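Local coordinates for oligopeptide ABC transporter OppAIV (Borrelia burgdorferi B31, PDB 4GL8), which probably binds oligopeptides outside the cytoplasmic membrane and hands them to an ABC transporter for uptake, at residues A[62-67]-A[162-167]; A[129-134]-A[180-185]; A[356-361]-A[397-402]. All coordinates share one frame; numbering follows the deposited sequence.

Contact 1. Residues A[62-67]-A[162-167]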
loop_
_atom_site.group_PDB
_atom_site.type_symbol
_atom_site.label_atom_id
_atom_site.label_comp_id
_atom_site.label_asym_id
_atom_site.label_seq_id
_atom_site.Cartn_x
_atom_site.Cartn_y
_atom_site.Cartn_z
ATOM N N LEU A 62 4.641 -16.873 -1.060
ATOM C CA LEU A 62 5.210 -16.684 -2.380
ATOM C C LEU A 62 4.103 -16.446 -3.405
ATOM O O LEU A 62 3.151 -17.212 -3.479
ATOM C CB LEU A 62 5.981 -17.938 -2.738
ATOM C CG LEU A 62 7.040 -17.852 -3.812
ATOM C CD1 LEU A 62 8.090 -16.797 -3.440
ATOM C CD2 LEU A 62 7.659 -19.249 -3.962
ATOM N N GLY A 63 4.199 -15.347 -4.134
ATOM C CA GLY A 63 3.319 -15.072 -5.239
ATOM C C GLY A 63 3.678 -15.865 -6.486
ATOM O O GLY A 63 4.693 -16.549 -6.531
ATOM N N ILE A 64 2.838 -15.759 -7.517
ATOM C CA ILE A 64 3.136 -16.417 -8.785
ATOM C C ILE A 64 4.472 -15.822 -9.261
ATOM O O ILE A 64 5.356 -16.537 -9.762
ATOM C CB ILE A 64 1.982 -16.262 -9.807
ATOM C CG1 ILE A 64 0.734 -17.023 -9.320
ATOM C CG2 ILE A 64 2.392 -16.825 -11.154
ATOM C CD1 ILE A 64 -0.560 -16.626 -10.011
ATOM N N LEU A 65 4.604 -14.522 -9.082
ATOM C CA LEU A 65 5.852 -13.856 -9.192
ATOM C C LEU A 65 6.129 -13.362 -7.786
ATOM O O LEU A 65 5.211 -13.216 -6.991
ATOM C CB LEU A 65 5.790 -12.687 -10.151
ATOM C CG LEU A 65 5.393 -12.934 -11.596
ATOM C CD1 LEU A 65 5.971 -11.831 -12.453
ATOM C CD2 LEU A 65 5.867 -14.269 -12.114
ATOM N N ASP A 66 7.395 -13.122 -7.504
ATOM C CA ASP A 66 7.879 -12.728 -6.214
ATOM C C ASP A 66 8.468 -11.330 -6.424
ATOM O O ASP A 66 8.702 -10.914 -7.566
ATOM C CB ASP A 66 8.975 -13.741 -5.830
ATOM C CG ASP A 66 9.469 -13.620 -4.388
ATOM O OD1 ASP A 66 8.704 -13.202 -3.493
ATOM O OD2 ASP A 66 10.641 -13.993 -4.140
ATOM N N GLY A 67 8.700 -10.604 -5.333
ATOM C CA GLY A 67 9.295 -9.283 -5.393
ATOM C C GLY A 67 10.781 -9.429 -5.582
ATOM O O GLY A 67 11.404 -10.383 -5.096
ATOM N N LEU A 162 -0.706 -22.746 -15.105
ATOM C CA LEU A 162 -1.835 -21.853 -14.767
ATOM C C LEU A 162 -1.985 -20.816 -15.854
ATOM O O LEU A 162 -1.020 -20.162 -16.226
ATOM C CB LEU A 162 -1.610 -21.178 -13.426
ATOM C CG LEU A 162 -2.792 -20.308 -12.970
ATOM C CD1 LEU A 162 -3.868 -21.173 -12.345
ATOM C CD2 LEU A 162 -2.356 -19.240 -12.006
ATOM N N GLU A 163 -3.188 -20.678 -16.388
ATOM C CA GLU A 163 -3.424 -19.670 -17.414
ATOM C C GLU A 163 -4.310 -18.558 -16.875
ATOM O O GLU A 163 -5.386 -18.835 -16.333
ATOM C CB GLU A 163 -4.108 -20.322 -18.594
ATOM C CG GLU A 163 -4.196 -19.509 -19.854
ATOM C CD GLU A 163 -5.186 -20.122 -20.835
ATOM O OE1 GLU A 163 -6.442 -20.003 -20.602
ATOM O OE2 GLU A 163 -4.719 -20.718 -21.844
ATOM N N ILE A 164 -3.873 -17.319 -17.046
ATOM C CA ILE A 164 -4.686 -16.163 -16.707
ATOM C C ILE A 164 -4.920 -15.307 -17.957
ATOM O O ILE A 164 -3.955 -14.852 -18.619
ATOM C CB ILE A 164 -4.022 -15.307 -15.626
ATOM C CG1 ILE A 164 -3.804 -16.141 -14.380
ATOM C CG2 ILE A 164 -4.898 -14.099 -15.289
ATOM C CD1 ILE A 164 -3.122 -15.385 -13.276
ATOM N N THR A 165 -6.194 -15.116 -18.275
ATOM C CA THR A 165 -6.624 -14.327 -19.420
ATOM C C THR A 165 -7.064 -12.936 -18.937
ATOM O O THR A 165 -7.950 -12.830 -18.094
ATOM C CB THR A 165 -7.782 -15.032 -20.193
ATOM O OG1 THR A 165 -7.349 -16.320 -20.613
ATOM C CG2 THR A 165 -8.179 -14.267 -21.445
ATOM N N LEU A 166 -6.434 -11.883 -19.471
ATOM C CA LEU A 166 -6.764 -10.508 -19.111
ATOM C C LEU A 166 -7.952 -9.984 -19.902
ATOM O O LEU A 166 -8.198 -10.397 -21.009
ATOM C CB LEU A 166 -5.578 -9.582 -19.317
ATOM C CG LEU A 166 -4.282 -9.858 -18.546
ATOM C CD1 LEU A 166 -3.358 -8.641 -18.612
ATOM C CD2 LEU A 166 -4.544 -10.244 -17.094
ATOM N N LYS A 167 -8.703 -9.098 -19.280
ATOM C CA LYS A 167 -9.791 -8.342 -19.911
ATOM C C LYS A 167 -9.269 -7.522 -21.121
ATOM O O LYS A 167 -9.871 -7.474 -22.178
ATOM C CB LYS A 167 -10.328 -7.421 -18.806
ATOM C CG LYS A 167 -11.703 -6.830 -18.975
ATOM C CD LYS A 167 -12.038 -6.014 -17.727
ATOM C CE LYS A 167 -12.809 -4.772 -18.104
ATOM N NZ LYS A 167 -14.013 -5.161 -18.914
#
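No aromatic ring or other flat group of the two segments takes part in the meeting of I64 with L162 and I164, so between them there is no face or edge to assign; the contact consists of aliphatic branches alone. It illustrates how a few methyl groups can join the loop leading into strand 65-67 to strand 161-165. The δ-methyl CD1 of I64 does all the touching on its side. It reaches CD2 of L162 at 3.7 Å, tip to tip, while the two side chains run at about a right angle to each other. The same I64 CD1 comes within 4.3 Å of I164 CD1, a looser approach. L162 CD2 and I164 CD1 are themselves 4.1 Å apart on their strand, and the three methyls form a small triangle. I64 was modelled in two conformations, and these distances belong to one of them.

The torsions explain the reach. I64 has CG1 anti to the carbonyl carbon (chi1 -66°) and an extended second torsion, which carries CD1 well away from the backbone, whereas L162 turns CD2 towards the gap and leaves CD1 farther from it.

Strand 65-67 and strand 161-165 belong to one antiparallel sheet but are separated in it by strands 74-84 and 90-95. The loop before the edge strand nevertheless brings I64 near strand 161-165, with I64 CA 9.5 Å from L162 CA. F93 of strand 90-95 and Y116 of helix 109-119 also pack on I64, and A109 and I112 of the same helix pack on L162.

All three residues are buried, and no hydrogen bond or charge pair links the two segments. Cohesion here therefore comes from dispersion forces and the exclusion of water, without directional bonds.

Contact 2. Residues A[129-134]-A[180-185]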
loop_
_atom_site.group_PDB
_atom_site.type_symbol
_atom_site.label_atom_id
_atom_site.label_comp_id
_atom_site.label_asym_id
_atom_site.label_seq_id
_atom_site.Cartn_x
_atom_site.Cartn_y
_atom_site.Cartn_z
ATOM N N VAL A 129 -10.911 -6.636 -3.813
ATOM C CA VAL A 129 -11.459 -7.433 -4.903
ATOM C C VAL A 129 -11.577 -6.667 -6.240
ATOM O O VAL A 129 -11.500 -7.278 -7.310
ATOM C CB VAL A 129 -12.822 -8.039 -4.493
ATOM C CG1 VAL A 129 -13.941 -6.986 -4.513
ATOM C CG2 VAL A 129 -13.155 -9.224 -5.386
ATOM N N ASN A 130 -11.773 -5.355 -6.195
ATOM C CA ASN A 130 -11.859 -4.569 -7.454
ATOM C C ASN A 130 -10.617 -4.607 -8.324
ATOM O O ASN A 130 -10.700 -4.527 -9.545
ATOM C CB ASN A 130 -12.242 -3.123 -7.182
ATOM C CG ASN A 130 -13.718 -2.977 -6.971
ATOM O OD1 ASN A 130 -14.477 -3.933 -7.172
ATOM N ND2 ASN A 130 -14.147 -1.796 -6.611
ATOM N N MET A 131 -9.467 -4.768 -7.694
ATOM C CA MET A 131 -8.224 -4.954 -8.431
ATOM C C MET A 131 -8.246 -6.235 -9.301
ATOM O O MET A 131 -7.840 -6.208 -10.466
ATOM C CB MET A 131 -7.075 -4.975 -7.453
ATOM C CG MET A 131 -5.731 -5.203 -8.116
ATOM S SD MET A 131 -4.394 -4.830 -6.979
ATOM C CE MET A 131 -4.627 -3.082 -6.826
ATOM N N ILE A 132 -8.754 -7.335 -8.761
ATOM C CA ILE A 132 -8.915 -8.549 -9.536
ATOM C C ILE A 132 -9.942 -8.399 -10.668
ATOM O O ILE A 132 -9.692 -8.836 -11.774
ATOM C CB ILE A 132 -9.339 -9.753 -8.670
ATOM C CG1 ILE A 132 -8.407 -9.939 -7.494
ATOM C CG2 ILE A 132 -9.302 -11.031 -9.491
ATOM C CD1 ILE A 132 -6.950 -9.999 -7.915
ATOM N N LYS A 133 -11.097 -7.817 -10.357
ATOM C CA LYS A 133 -12.194 -7.632 -11.313
ATOM C C LYS A 133 -11.845 -6.726 -12.493
ATOM O O LYS A 133 -12.315 -6.934 -13.606
ATOM C CB LYS A 133 -13.419 -7.053 -10.597
ATOM C CG LYS A 133 -14.017 -8.010 -9.575
ATOM C CD LYS A 133 -14.860 -7.344 -8.492
ATOM C CE LYS A 133 -16.009 -6.544 -9.046
ATOM N NZ LYS A 133 -16.592 -5.682 -7.987
ATOM N N SER A 134 -11.024 -5.725 -12.257
ATOM C CA SER A 134 -10.634 -4.814 -13.320
ATOM C C SER A 134 -9.589 -5.424 -14.264
ATOM O O SER A 134 -9.391 -4.907 -15.336
ATOM C CB SER A 134 -10.127 -3.472 -12.743
ATOM O OG SER A 134 -8.869 -3.628 -12.095
ATOM N N GLN A 180 -0.279 -8.652 -2.656
ATOM C CA GLN A 180 -0.809 -9.710 -1.803
ATOM C C GLN A 180 -2.166 -10.211 -2.217
ATOM O O GLN A 180 -2.419 -11.366 -2.087
ATOM C CB GLN A 180 -0.805 -9.294 -0.329
ATOM C CG GLN A 180 -1.877 -8.289 0.094
ATOM C CD GLN A 180 -1.500 -6.831 -0.126
ATOM O OE1 GLN A 180 -0.385 -6.494 -0.533
ATOM N NE2 GLN A 180 -2.434 -5.960 0.164
ATOM N N THR A 181 -3.023 -9.343 -2.728
ATOM C CA THR A 181 -4.336 -9.728 -3.257
ATOM C C THR A 181 -4.241 -10.854 -4.289
ATOM O O THR A 181 -5.178 -11.690 -4.410
ATOM C CB THR A 181 -4.983 -8.507 -3.950
ATOM O OG1 THR A 181 -5.098 -7.446 -3.007
ATOM C CG2 THR A 181 -6.332 -8.809 -4.439
ATOM N N PHE A 182 -3.127 -10.880 -5.023
ATOM C CA PHE A 182 -2.885 -11.887 -6.033
ATOM C C PHE A 182 -2.103 -13.108 -5.541
ATOM O O PHE A 182 -1.903 -14.065 -6.292
ATOM C CB PHE A 182 -2.145 -11.284 -7.220
ATOM C CG PHE A 182 -2.984 -10.412 -8.097
ATOM C CD1 PHE A 182 -3.659 -10.944 -9.180
ATOM C CD2 PHE A 182 -3.025 -9.067 -7.899
ATOM C CE1 PHE A 182 -4.362 -10.145 -10.037
ATOM C CE2 PHE A 182 -3.758 -8.250 -8.726
ATOM C CZ PHE A 182 -4.429 -8.784 -9.810
ATOM N N ILE A 183 -1.691 -13.110 -4.286
ATOM C CA ILE A 183 -0.870 -14.205 -3.770
ATOM C C ILE A 183 -1.783 -15.365 -3.392
ATOM O O ILE A 183 -2.750 -15.165 -2.678
ATOM C CB ILE A 183 0.012 -13.757 -2.578
ATOM C CG1 ILE A 183 0.968 -12.671 -3.062
ATOM C CG2 ILE A 183 0.783 -14.940 -2.015
ATOM C CD1 ILE A 183 1.846 -12.056 -1.992
ATOM N N PRO A 184 -1.492 -16.573 -3.897
ATOM C CA PRO A 184 -2.351 -17.711 -3.581
ATOM C C PRO A 184 -2.300 -18.093 -2.103
ATOM O O PRO A 184 -1.232 -17.963 -1.460
ATOM C CB PRO A 184 -1.776 -18.850 -4.447
ATOM C CG PRO A 184 -1.029 -18.130 -5.553
ATOM C CD PRO A 184 -0.439 -16.947 -4.857
ATOM N N VAL A 185 -3.440 -18.582 -1.598
ATOM C CA VAL A 185 -3.563 -19.004 -0.201
ATOM C C VAL A 185 -4.003 -20.463 -0.143
ATOM O O VAL A 185 -4.572 -20.956 -1.104
ATOM C CB VAL A 185 -4.554 -18.115 0.577
ATOM C CG1 VAL A 185 -3.984 -16.724 0.744
ATOM C CG2 VAL A 185 -5.900 -18.054 -0.122
#
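A methyl group pressed almost squarely onto an aromatic ring distinguishes the meeting of I132 with F182. I132 CD1 lies 3.4 Å from the centroid of the F182 ring, 17° off its normal, a close CH-π contact. It is shifted a little towards the rim, where F182 CE1 is 3.3 Å from I132 CD1, so the packing is tight. Two torsions of I132 set this up: CG1 lies anti to the carbonyl carbon, and a bend at chi2 (-52°) turns CD1 to the ring.

M131, one residue earlier on the helix, treats the same ring differently. Its SD sits at the edge, 5.2 Å from the F182 centroid, while M131 CG approaches F182 CE2 at 3.7 Å. T181 adds its methyl, with CG2 3.7 Å from I132 CD1; the side chains of I132 and T181 lie alongside one another, pointing opposite ways.

On another side of the helix K133 NZ donates to N130 OD1 at 2.9 Å, nearly in line with the carbonyl bond, and K133 also makes a cation-π contact with F143. M176 of helix 173-176 packs on both M131 and F182. Q180, beside T181, packs on a side chain of the bound peptide.

Together these form a Met-aromatic contact combined with CH-π packing, which seats helix 129-135 on a short 3-10 turn beside the peptide site.

Contact 3. Residues A[356-361]-A[397-402]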
loop_
_atom_site.group_PDB
_atom_site.type_symbol
_atom_site.label_atom_id
_atom_site.label_comp_id
_atom_site.label_asym_id
_atom_site.label_seq_id
_atom_site.Cartn_x
_atom_site.Cartn_y
_atom_site.Cartn_z
ATOM N N LYS A 356 -9.253 33.810 0.038
ATOM C CA LYS A 356 -10.207 34.371 -0.892
ATOM C C LYS A 356 -11.292 33.330 -1.204
ATOM O O LYS A 356 -12.474 33.622 -1.160
ATOM C CB LYS A 356 -9.453 34.808 -2.131
ATOM C CG LYS A 356 -10.307 35.137 -3.336
ATOM C CD LYS A 356 -11.273 36.272 -3.053
ATOM C CE LYS A 356 -12.056 36.633 -4.308
ATOM N NZ LYS A 356 -13.248 37.455 -3.929
ATOM N N LEU A 357 -10.864 32.101 -1.504
ATOM C CA LEU A 357 -11.786 30.988 -1.751
ATOM C C LEU A 357 -12.640 30.737 -0.544
ATOM O O LEU A 357 -13.832 30.492 -0.658
ATOM C CB LEU A 357 -11.006 29.718 -2.067
ATOM C CG LEU A 357 -10.349 29.749 -3.447
ATOM C CD1 LEU A 357 -9.015 28.999 -3.396
ATOM C CD2 LEU A 357 -11.322 29.222 -4.515
ATOM N N LEU A 358 -12.031 30.784 0.630
ATOM C CA LEU A 358 -12.787 30.489 1.840
ATOM C C LEU A 358 -13.833 31.601 2.080
ATOM O O LEU A 358 -14.978 31.295 2.423
ATOM C CB LEU A 358 -11.872 30.294 3.070
ATOM C CG LEU A 358 -12.511 29.583 4.275
ATOM C CD1 LEU A 358 -12.645 28.095 4.013
ATOM C CD2 LEU A 358 -11.678 29.780 5.527
ATOM N N ALA A 359 -13.442 32.870 1.909
ATOM C CA ALA A 359 -14.419 33.981 1.984
ATOM C C ALA A 359 -15.549 33.800 0.981
ATOM O O ALA A 359 -16.710 33.879 1.344
ATOM C CB ALA A 359 -13.741 35.319 1.764
ATOM N N ASP A 360 -15.215 33.532 -0.279
ATOM C CA ASP A 360 -16.244 33.261 -1.308
ATOM C C ASP A 360 -17.121 32.036 -0.988
ATOM O O ASP A 360 -18.245 31.917 -1.463
ATOM C CB ASP A 360 -15.579 33.066 -2.672
ATOM C CG ASP A 360 -14.844 34.314 -3.168
ATOM O OD1 ASP A 360 -14.655 35.266 -2.379
ATOM O OD2 ASP A 360 -14.434 34.346 -4.349
ATOM N N ALA A 361 -16.603 31.096 -0.204
ATOM C CA ALA A 361 -17.377 29.927 0.189
ATOM C C ALA A 361 -18.388 30.258 1.283
ATOM O O ALA A 361 -19.288 29.463 1.526
ATOM C CB ALA A 361 -16.459 28.813 0.658
ATOM N N LEU A 397 -6.033 30.461 7.572
ATOM C CA LEU A 397 -7.456 30.485 7.287
ATOM C C LEU A 397 -8.288 30.895 8.502
ATOM O O LEU A 397 -9.461 31.208 8.349
ATOM C CB LEU A 397 -7.877 29.104 6.757
ATOM C CG LEU A 397 -7.366 28.665 5.371
ATOM C CD1 LEU A 397 -7.967 27.331 4.973
ATOM C CD2 LEU A 397 -7.727 29.691 4.308
ATOM N N ASN A 398 -7.672 30.934 9.696
ATOM C CA ASN A 398 -8.391 31.151 10.952
ATOM C C ASN A 398 -9.524 30.152 11.161
ATOM O O ASN A 398 -10.585 30.506 11.665
ATOM C CB ASN A 398 -8.938 32.586 11.044
ATOM C CG ASN A 398 -9.298 32.967 12.470
ATOM O OD1 ASN A 398 -8.719 32.437 13.408
ATOM N ND2 ASN A 398 -10.265 33.859 12.639
ATOM N N ILE A 399 -9.299 28.898 10.776
ATOM C CA ILE A 399 -10.217 27.824 11.167
ATOM C C ILE A 399 -9.555 26.882 12.162
ATOM O O ILE A 399 -8.316 26.709 12.126
ATOM C CB ILE A 399 -10.727 27.037 9.957
ATOM C CG1 ILE A 399 -9.641 26.182 9.350
ATOM C CG2 ILE A 399 -11.264 27.987 8.889
ATOM C CD1 ILE A 399 -10.052 25.605 8.029
ATOM N N ASN A 400 -10.396 26.270 13.017
ATOM C CA ASN A 400 -9.974 25.338 14.071
ATOM C C ASN A 400 -10.396 23.895 13.799
ATOM O O ASN A 400 -11.566 23.607 13.509
ATOM C CB ASN A 400 -10.615 25.735 15.382
ATOM C CG ASN A 400 -10.313 27.158 15.758
ATOM O OD1 ASN A 400 -9.195 27.484 16.151
ATOM N ND2 ASN A 400 -11.303 28.013 15.643
ATOM N N VAL A 401 -9.449 22.983 13.926
ATOM C CA VAL A 401 -9.757 21.580 13.811
ATOM C C VAL A 401 -9.316 20.892 15.093
ATOM O O VAL A 401 -8.472 21.413 15.818
ATOM C CB VAL A 401 -9.055 20.931 12.604
ATOM C CG1 VAL A 401 -9.589 21.510 11.300
ATOM C CG2 VAL A 401 -7.531 21.074 12.686
ATOM N N GLN A 402 -9.890 19.725 15.366
ATOM C CA GLN A 402 -9.478 18.920 16.522
ATOM C C GLN A 402 -8.814 17.650 16.030
ATOM O O GLN A 402 -9.267 17.055 15.058
ATOM C CB GLN A 402 -10.675 18.616 17.426
ATOM C CG GLN A 402 -10.903 19.731 18.432
ATOM C CD GLN A 402 -11.995 19.446 19.428
ATOM O OE1 GLN A 402 -12.773 18.493 19.286
ATOM N NE2 GLN A 402 -12.072 20.277 20.434
#
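Apolar packing comes first, and all of it converges on L358, whose CD2 meets both L397 and I399. The closest approach is to the γ-methyl of I399, with L358 CD2 3.8 Å from I399 CG2; the two side chains meet at a slant. Two L397 atoms meet the same methyl, since L358 CD2 is 4.1 Å from L397 CB and also 4.1 Å from L397 CD2. L358 is sent across by its first torsion, which sets CG opposite the backbone N (chi1 -163°). I399 has CG1 lodged between its backbone N and carbonyl carbon (chi1 71°), an uncommon choice that turns CG2 to the leucine. L309 and F369 also pack on I399.

Contact with polar backbone is slight: L358 CD2 rests 3.9 Å from L397 O, which is packing and no hydrogen bond.

No charge pair crosses the contact; the salt bridge lies within the helical segment. K356 NZ pairs with D360 OD1 at 3.0 Å, using the syn lone pair of the carboxylate. The bridge spans one helical turn, alongside the backbone bond from D360 N to K356 O, and lies on the exposed side of the helix.

Hydrogen bonds shape the other segment. N398, with positive phi just past the end of helix 380-397, reaches N365 O through its ND2 and K394 NZ through its OD1. K394 NZ also bonds N400 OD1.

The chemistry is thus divided. Buried aliphatic carbon joins helix 351-361 to the turn leading into strand 401-406, whereas the salt bridge links residues of one helix and does not cross this interface. Without polar partners across it, specificity probably depends on shape, with one leucine methyl resting against two neighbouring aliphatic side chains.

How the contacts relate
From the N terminus, segment 62-67 opens contact 1, and the chain then passes through strands 74-84 and 90-95 and helix 109-119 before segment 129-134 opens contact 2. Contact 1 closes at 162-167 and contact 2 only afterwards, at 180-185, so the two loops cross. They also touch in space, L62 O lying 3.6 Å from I183 CG2, and together join the five-stranded antiparallel sheet to helix 129-135 and the turn near the peptide. Contact 3 comes later, in series, and closes a loop that holds strand 372-377 and most of helix 380-397. It lies across the chain's centre, about 41 Å from contact 2 between centres.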